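Local coordinates for type II 3-hydroxyacyl-CoA dehydrogenase (Thermus thermophilus, PDB 1UAY), which probably oxidises 3-hydroxyacyl-CoA to 3-oxoacyl-CoA with a nicotinamide cofactor, a step of fatty-acid beta-oxidation, at residues A[110-113]-A[114-118]; A[164-167]-A[168-171]. All coordinates share one frame; numbering follows the deposited sequence. Where two conformers were deposited one is given.

Both contacts are local, each made within one continuous piece of chain, and they follow in series without nesting or crossing. Contact 1 (110-118) comes first, in the last turns of helix 91-116 and the residues leading on toward strand 128-133. Contact 2 (164-171) finishes helix 146-166 and turns the chain into strand 171-178. Their centres lie about 11 Å apart, because these two helices run side by side against the parallel sheet. Ala-113 CB packs 3.9 Å from Leu-166 CD1, and Arg-117 CB lies 3.6 Å from Trp-169 CE3, so the two helix ends are tied directly together. Both contacts also touch the second subunit.

Contact 1 of 2, residues A[110-113]-A[114-118]; sequences RLAA and WAMRE
The amide N of Met-116 is shared between two carbonyls of the preceding turn. The stronger bond is to Ala-112 O at 2.9 Å, with the donor lying nearly in line with C=O although its N-H is bent (136°), while that to Ala-113 O at 3.2 Å is weak. Just before it, the regular i to i+4 pattern holds: Trp-114 N donates to Arg-110 O, and Ala-115 N to Leu-111 O, each at 3.1 Å.

The side chains beyond the backbone make a second, more individual grip. Trp-114 sets CG opposite its backbone N (chi1 179°), and Arg-117 comes back over the indole with its chain extended from CG to NE. Arg-117 NH1 lies 3.3 Å above the indole plane, displaced toward the rim, while Trp-114 CZ2 sits over the centre of the guanidinium. The same NH1 donates to Trp-114 O at 2.8 Å; this oxygen is almost in the guanidinium plane, although the nitrogen is 36° out of the carbonyl plane. Bond and ring together help to hold the guanidinium's rotation, and an arginine can do both because it is flat as well as charged.

At the other end, Leu-111 CD2 rests 3.9 Å above the guanidinium of Arg-110, whose nitrogens are held by Glu-51, Asn-107 and the carbonyl of His-89 in the second subunit. Ala-112 and Ala-113 are small enough to let the helix lie close to Val-70 and Ile-130 on the sheet, where Met-116 also packs, and Leu-111 fills the side toward helix 51-64. Such a helix, joining strands 67-72 and 128-133 and facing a partner subunit, is characteristic of the Rossmann fold of short-chain dehydrogenases.

Contact 2 of 2, residues A[164-167]-A[168-171]; sequences RELA and GWGI
Leu-166 and Trp-169 both turn CG opposite their own carbonyl carbons (chi1 -64° and -58°), which brings Leu-166 CD2 to 4.1 Å from Trp-169 CD1, off to one side of the indole plane just beyond the rim, while Glu-165 O lies at the edge near the plane. A water completes this side: it donates to Glu-165 OE2 at 2.7 Å and accepts from Trp-169 NE1 at 3.0 Å, lying in the indole plane, so the ring N-H is satisfied and the ring's rotation is steadied.

The backbone closes in a Schellman motif. Ile-171 N reaches back to Leu-166 O at 3.0 Å, and Gly-170 N to Ala-167 O at 3.0 Å. Gly-170 has a positive phi of 73°, a conformation that glycine adopts easily. Leu-166 O also accepts from Trp-169 N at 2.9 Å, the two donors arriving from opposite faces of the carbonyl plane. Within the motif Leu-166 CB meets Ile-171 CB at 3.9 Å, the apolar pairing that usually accompanies a Schellman turn and suits branched, greasy residues.

The carboxylate of Glu-165 receives the amides of Ile-82 and Leu-83 from the second subunit, and Leu-83 there also packs on Leu-166 and Trp-169. Arg-127 NH1 hydrogen-bonds to Trp-169 O. The turn leads helix 146-166 into strand 171-178, beside strand 128-133 and the end of helix 91-116, where Arg-117 packs on Trp-169 and Ala-113 on Leu-166.

Contact 1 of 2, residues A[110-113]-A[114-118]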
loop_
_atom_site.group_PDB
_atom_site.type_symbol
_atom_site.label_atom_id
_atom_site.label_comp_id
_atom_site.label_asym_id
_atom_site.label_seq_id
_atom_site.Cartn_x
_atom_site.Cartn_y
_atom_site.Cartn_z
ATOM N N ARG A 110 -9.861 -21.778 7.528
ATOM C CA ARG A 110 -9.168 -22.934 8.098
ATOM C C ARG A 110 -9.955 -24.236 7.947
ATOM O O ARG A 110 -9.377 -25.284 7.647
ATOM C CB ARG A 110 -8.852 -22.690 9.583
ATOM C CG ARG A 110 -10.053 -22.829 10.499
ATOM C CD ARG A 110 -9.795 -22.381 11.938
ATOM N NE ARG A 110 -10.998 -22.617 12.734
ATOM C CZ ARG A 110 -11.169 -23.638 13.569
ATOM N NH1 ARG A 110 -10.206 -24.530 13.756
ATOM N NH2 ARG A 110 -12.337 -23.798 14.176
ATOM N N LEU A 111 -11.268 -24.169 8.142
ATOM C CA LEU A 111 -12.110 -25.356 8.054
ATOM C C LEU A 111 -12.312 -25.829 6.621
ATOM O O LEU A 111 -12.261 -27.032 6.345
ATOM C CB LEU A 111 -13.457 -25.089 8.736
ATOM C CG LEU A 111 -13.337 -24.859 10.248
ATOM C CD1 LEU A 111 -14.687 -24.476 10.822
ATOM C CD2 LEU A 111 -12.803 -26.117 10.927
ATOM N N ALA A 112 -12.529 -24.896 5.701
ATOM C CA ALA A 112 -12.709 -25.272 4.306
ATOM C C ALA A 112 -11.390 -25.816 3.756
ATOM O O ALA A 112 -11.365 -26.852 3.094
ATOM C CB ALA A 112 -13.170 -24.068 3.485
ATOM N N ALA A 113 -10.290 -25.128 4.041
ATOM C CA ALA A 113 -8.993 -25.574 3.544
ATOM C C ALA A 113 -8.649 -26.980 4.035
ATOM O O ALA A 113 -8.182 -27.814 3.255
ATOM C CB ALA A 113 -7.904 -24.587 3.950
ATOM N N TRP A 114 -8.882 -27.255 5.315
ATOM C CA TRP A 114 -8.588 -28.578 5.856
ATOM C C TRP A 114 -9.417 -29.638 5.129
ATOM O O TRP A 114 -8.908 -30.701 4.771
ATOM C CB TRP A 114 -8.872 -28.612 7.367
ATOM C CG TRP A 114 -8.620 -29.949 8.014
ATOM C CD1 TRP A 114 -9.560 -30.854 8.419
ATOM C CD2 TRP A 114 -7.345 -30.542 8.299
ATOM N NE1 TRP A 114 -8.952 -31.974 8.935
ATOM C CE2 TRP A 114 -7.593 -31.810 8.873
ATOM C CE3 TRP A 114 -6.020 -30.127 8.122
ATOM C CZ2 TRP A 114 -6.560 -32.668 9.273
ATOM C CZ3 TRP A 114 -4.993 -30.981 8.519
ATOM C CH2 TRP A 114 -5.271 -32.236 9.088
ATOM N N ALA A 115 -10.691 -29.336 4.893
ATOM C CA ALA A 115 -11.589 -30.270 4.218
ATOM C C ALA A 115 -11.265 -30.494 2.741
ATOM O O ALA A 115 -11.561 -31.559 2.192
ATOM C CB ALA A 115 -13.030 -29.787 4.363
ATOM N N MET A 116 -10.654 -29.498 2.104
ATOM C CA MET A 116 -10.314 -29.577 0.684
ATOM C C MET A 116 -8.903 -30.095 0.415
ATOM O O MET A 116 -8.555 -30.373 -0.732
ATOM C CB MET A 116 -10.418 -28.190 0.032
ATOM C CG MET A 116 -11.821 -27.622 -0.119
ATOM S SD MET A 116 -11.845 -26.163 -1.201
ATOM C CE MET A 116 -11.121 -24.930 -0.126
ATOM N N ARG A 117 -8.105 -30.245 1.466
ATOM C CA ARG A 117 -6.706 -30.636 1.308
ATOM C C ARG A 117 -6.385 -31.925 0.564
ATOM O O ARG A 117 -5.275 -32.073 0.054
ATOM C CB ARG A 117 -6.013 -30.643 2.672
ATOM C CG ARG A 117 -6.253 -31.884 3.498
ATOM C CD ARG A 117 -5.634 -31.736 4.877
ATOM N NE ARG A 117 -5.619 -33.002 5.602
ATOM C CZ ARG A 117 -6.705 -33.641 6.021
ATOM N NH1 ARG A 117 -7.911 -33.133 5.798
ATOM N NH2 ARG A 117 -6.584 -34.804 6.646
ATOM N N GLU A 118 -7.334 -32.855 0.500
ATOM C CA GLU A 118 -7.099 -34.109 -0.208
ATOM C C GLU A 118 -7.874 -34.176 -1.524
ATOM O O GLU A 118 -7.980 -35.235 -2.142
ATOM C CB GLU A 118 -7.469 -35.306 0.674
ATOM C CG GLU A 118 -6.699 -35.372 1.988
ATOM C CD GLU A 118 -6.963 -36.654 2.753
ATOM O OE1 GLU A 118 -8.080 -37.191 2.641
ATOM O OE2 GLU A 118 -6.058 -37.120 3.475
#

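Contact 2 of 2, residues A[164-167]-A[168-171]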
loop_
_atom_site.group_PDB
_atom_site.type_symbol
_atom_site.label_atom_id
_atom_site.label_comp_id
_atom_site.label_asym_id
_atom_site.label_seq_id
_atom_site.Cartn_x
_atom_site.Cartn_y
_atom_site.Cartn_z
ATOM N N ARG A 164 0.423 -18.182 0.895
ATOM C CA ARG A 164 1.766 -18.743 0.904
ATOM C C ARG A 164 1.781 -20.180 1.405
ATOM O O ARG A 164 2.451 -21.033 0.827
ATOM C CB ARG A 164 2.683 -17.875 1.761
ATOM C CG ARG A 164 3.127 -16.614 1.050
ATOM C CD ARG A 164 3.854 -15.666 1.983
ATOM N NE ARG A 164 4.688 -14.734 1.232
ATOM C CZ ARG A 164 5.481 -13.822 1.785
ATOM N NH1 ARG A 164 5.541 -13.695 3.106
ATOM N NH2 ARG A 164 6.257 -13.075 1.014
ATOM N N GLU A 165 1.039 -20.455 2.470
ATOM C CA GLU A 165 1.003 -21.809 3.009
ATOM C C GLU A 165 0.148 -22.749 2.171
ATOM O O GLU A 165 0.572 -23.861 1.839
ATOM C CB GLU A 165 0.464 -21.809 4.438
ATOM C CG GLU A 165 0.505 -23.187 5.084
ATOM C CD GLU A 165 -0.301 -23.263 6.361
ATOM O OE1 GLU A 165 -0.397 -22.236 7.063
ATOM O OE2 GLU A 165 -0.823 -24.356 6.669
ATOM N N LEU A 166 -1.053 -22.306 1.821
ATOM C CA LEU A 166 -1.956 -23.152 1.062
ATOM C C LEU A 166 -1.491 -23.429 -0.361
ATOM O O LEU A 166 -2.011 -24.320 -1.029
ATOM C CB LEU A 166 -3.369 -22.556 1.088
ATOM C CG LEU A 166 -3.968 -22.512 2.503
ATOM C CD1 LEU A 166 -5.387 -21.966 2.453
ATOM C CD2 LEU A 166 -3.958 -23.907 3.118
ATOM N N ALA A 167 -0.501 -22.670 -0.820
ATOM C CA ALA A 167 0.053 -22.871 -2.155
ATOM C C ALA A 167 0.556 -24.308 -2.283
ATOM O O ALA A 167 0.414 -24.931 -3.335
ATOM C CB ALA A 167 1.202 -21.896 -2.397
ATOM N N GLY A 168 1.142 -24.824 -1.205
ATOM C CA GLY A 168 1.658 -26.181 -1.212
ATOM C C GLY A 168 0.563 -27.213 -1.402
ATOM O O GLY A 168 0.824 -28.328 -1.862
ATOM N N TRP A 169 -0.662 -26.842 -1.043
ATOM C CA TRP A 169 -1.812 -27.730 -1.171
ATOM C C TRP A 169 -2.623 -27.443 -2.429
ATOM O O TRP A 169 -3.656 -28.070 -2.660
ATOM C CB TRP A 169 -2.733 -27.596 0.047
ATOM C CG TRP A 169 -2.080 -27.897 1.366
ATOM C CD1 TRP A 169 -1.393 -27.027 2.165
ATOM C CD2 TRP A 169 -2.066 -29.159 2.044
ATOM N NE1 TRP A 169 -0.958 -27.668 3.300
ATOM C CE2 TRP A 169 -1.357 -28.978 3.251
ATOM C CE3 TRP A 169 -2.587 -30.426 1.745
ATOM C CZ2 TRP A 169 -1.153 -30.020 4.164
ATOM C CZ3 TRP A 169 -2.384 -31.463 2.654
ATOM C CH2 TRP A 169 -1.674 -31.251 3.849
ATOM N N GLY A 170 -2.165 -26.493 -3.239
ATOM C CA GLY A 170 -2.886 -26.153 -4.452
ATOM C C GLY A 170 -4.164 -25.376 -4.184
ATOM O O GLY A 170 -5.113 -25.439 -4.967
ATOM N N ILE A 171 -4.206 -24.644 -3.075
ATOM C CA ILE A 171 -5.387 -23.855 -2.745
ATOM C C ILE A 171 -5.026 -22.374 -2.764
ATOM O O ILE A 171 -4.124 -21.936 -2.050
ATOM C CB ILE A 171 -5.949 -24.234 -1.354
ATOM C CG1 ILE A 171 -6.421 -25.692 -1.373
ATOM C CG2 ILE A 171 -7.116 -23.308 -0.984
ATOM C CD1 ILE A 171 -6.736 -26.253 -0.005
HETATM O O HOH W 1 3.339 -23.542 0.396
HETATM O O HOH W 2 0.285 -26.649 5.782
#